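Local coordinates for protein uronate isomerase (Bacillus halodurans C-125, PDB 3HK5) that probably interconverts hexuronic acids such as glucuronate with their ketose isomers, as a zinc-binding enzyme of the uronate isomerase family, at residues L297-S302 / M320-W325. Sequence-based numbering, arbitrary orientation.
Sequences LVTMLS and MIFGCW. With RAT (D-arabinaric acid), chain C.
Met320 accepts a hydrogen bond at its backbone O from Val298 N (3.0 Å), pairing parallel strands 296-300 and 319-321, joined through helix 306-315 in a beta-alpha-beta crossover consistent with the (beta/alpha)8-barrel of the amidohydrolase superfamily. Its flexible side chain lies beside that of Leu297, CB 3.8 Å from Leu297 CD2. Ile321, branched and apolar, turns to the opposite face with Val298, where both pack on Leu309. Phe322 N returns a bond to Val298 O (3.1 Å); its CG, set between backbone N and carbonyl carbon (chi1 77°), brings the ring against strand 296-300, with Thr299 CB over its face, 3.8 Å from the centroid. Threonine suits this spot because its carbons meet the rings while OG1 donates to Phe322 O (2.7 Å), almost head-on to the carbonyl (C=O...OG1 165°). Beyond Gly323, whose positive phi suits glycine, the segments diverge, and a water links them, donating to Thr299 OG1 and Met300 O and accepting from Trp325 N (2.8 Å). Past the strand's C-terminal end, Trp325 offers a broad indole: Leu301 CD1 makes a CH-pi contact over its six-membered ring, Thr299 CG2 lies across the indole plane near the rim, and NE1 donates an almost linear bond (3.0 Å, 175°) to O2 of D-arabinaric acid. A leucine here would probably leave that ligand oxygen without its indole donor. Thus the water ties down the Trp325 backbone, while Leu301, Thr299 and the ligand probably orient its ring beside zinc ligand Asp355.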
# COMPACT_ATOMS: atom_id res chain seq x y z
N LEU A 297 -28.57 -9.16 7.62
CA LEU A 297 -28.72 -10.40 6.88
C LEU A 297 -27.56 -10.36 5.90
O LEU A 297 -27.43 -9.41 5.13
CB LEU A 297 -30.03 -10.43 6.11
CG LEU A 297 -31.27 -10.80 6.93
CD1 LEU A 297 -32.53 -10.30 6.21
CD2 LEU A 297 -31.31 -12.33 7.12
N VAL A 298 -26.71 -11.38 5.91
CA VAL A 298 -25.57 -11.37 5.00
C VAL A 298 -25.34 -12.65 4.22
O VAL A 298 -25.54 -13.76 4.73
CB VAL A 298 -24.25 -11.07 5.76
CG1 VAL A 298 -23.06 -11.20 4.81
CG2 VAL A 298 -24.29 -9.68 6.35
N THR A 299 -24.94 -12.49 2.96
CA THR A 299 -24.59 -13.60 2.08
C THR A 299 -23.42 -13.08 1.25
O THR A 299 -23.40 -11.91 0.84
CB THR A 299 -25.75 -14.04 1.17
OG1 THR A 299 -25.48 -15.37 0.68
CG2 THR A 299 -25.89 -13.11 -0.03
N MET A 300 -22.43 -13.93 1.00
CA MET A 300 -21.27 -13.50 0.23
C MET A 300 -21.06 -14.36 -1.01
O MET A 300 -21.41 -15.54 -1.04
CB MET A 300 -20.04 -13.48 1.15
CG MET A 300 -20.22 -12.49 2.33
SD MET A 300 -18.83 -12.36 3.45
CE MET A 300 -17.88 -11.12 2.56
N LEU A 301 -20.50 -13.74 -2.04
CA LEU A 301 -20.29 -14.40 -3.32
C LEU A 301 -19.02 -15.26 -3.47
O LEU A 301 -19.01 -16.21 -4.24
CB LEU A 301 -20.32 -13.34 -4.43
CG LEU A 301 -20.49 -13.81 -5.88
CD1 LEU A 301 -21.80 -14.60 -6.02
CD2 LEU A 301 -20.51 -12.59 -6.78
N SER A 302 -17.95 -14.92 -2.76
CA SER A 302 -16.72 -15.67 -2.88
C SER A 302 -16.67 -16.95 -2.05
O SER A 302 -17.02 -16.96 -0.87
CB SER A 302 -15.52 -14.80 -2.51
OG SER A 302 -14.31 -15.52 -2.63
N MET A 320 -27.40 -12.66 10.65
CA MET A 320 -28.08 -13.88 10.22
C MET A 320 -27.55 -14.18 8.82
O MET A 320 -27.73 -13.38 7.90
CB MET A 320 -29.60 -13.71 10.16
CG MET A 320 -30.33 -14.95 9.64
SD MET A 320 -30.16 -16.44 10.71
CE MET A 320 -31.22 -15.99 12.05
N ILE A 321 -26.87 -15.31 8.68
CA ILE A 321 -26.31 -15.72 7.39
C ILE A 321 -27.41 -16.40 6.59
O ILE A 321 -28.25 -17.10 7.15
CB ILE A 321 -25.19 -16.76 7.54
CG1 ILE A 321 -24.02 -16.17 8.31
CG2 ILE A 321 -24.70 -17.20 6.18
CD1 ILE A 321 -22.95 -17.22 8.56
N PHE A 322 -27.38 -16.21 5.27
CA PHE A 322 -28.39 -16.83 4.43
C PHE A 322 -27.91 -17.22 3.04
O PHE A 322 -27.02 -16.59 2.47
CB PHE A 322 -29.62 -15.92 4.31
CG PHE A 322 -29.44 -14.76 3.36
CD1 PHE A 322 -29.80 -14.87 2.02
CD2 PHE A 322 -28.93 -13.54 3.81
CE1 PHE A 322 -29.65 -13.80 1.13
CE2 PHE A 322 -28.76 -12.46 2.95
CZ PHE A 322 -29.12 -12.58 1.60
N GLY A 323 -28.52 -18.29 2.53
CA GLY A 323 -28.28 -18.80 1.20
C GLY A 323 -26.90 -19.10 0.66
O GLY A 323 -25.87 -18.84 1.28
N CYS A 324 -26.92 -19.70 -0.53
CA CYS A 324 -25.73 -20.06 -1.28
C CYS A 324 -25.99 -19.26 -2.55
O CYS A 324 -26.63 -19.71 -3.49
CB CYS A 324 -25.71 -21.56 -1.54
SG CYS A 324 -25.67 -22.49 0.03
N TRP A 325 -25.47 -18.05 -2.52
CA TRP A 325 -25.67 -17.06 -3.56
C TRP A 325 -24.97 -17.15 -4.90
O TRP A 325 -23.74 -17.26 -4.98
CB TRP A 325 -25.39 -15.69 -2.94
CG TRP A 325 -25.69 -14.52 -3.81
CD1 TRP A 325 -26.76 -14.37 -4.65
CD2 TRP A 325 -24.98 -13.28 -3.84
NE1 TRP A 325 -26.76 -13.10 -5.20
CE2 TRP A 325 -25.67 -12.41 -4.72
CE3 TRP A 325 -23.81 -12.81 -3.21
CZ2 TRP A 325 -25.25 -11.11 -4.98
CZ3 TRP A 325 -23.39 -11.52 -3.47
CH2 TRP A 325 -24.11 -10.68 -4.35
O1A RAT C . -27.56 -8.73 -7.07
C1 RAT C . -28.34 -9.71 -6.98
O1B RAT C . -29.37 -9.76 -6.27
C2 RAT C . -28.00 -10.96 -7.80
O2 RAT C . -28.67 -12.10 -7.22
C3 RAT C . -28.40 -10.79 -9.28
O3 RAT C . -29.83 -10.79 -9.40
C4 RAT C . -27.82 -11.90 -10.21
O4 RAT C . -27.86 -11.48 -11.57
C5 RAT C . -28.59 -13.24 -10.10
O5A RAT C . -29.30 -13.59 -11.06
O5B RAT C . -28.43 -13.90 -9.03
O HOH W 1 -23.73 -17.05 -0.51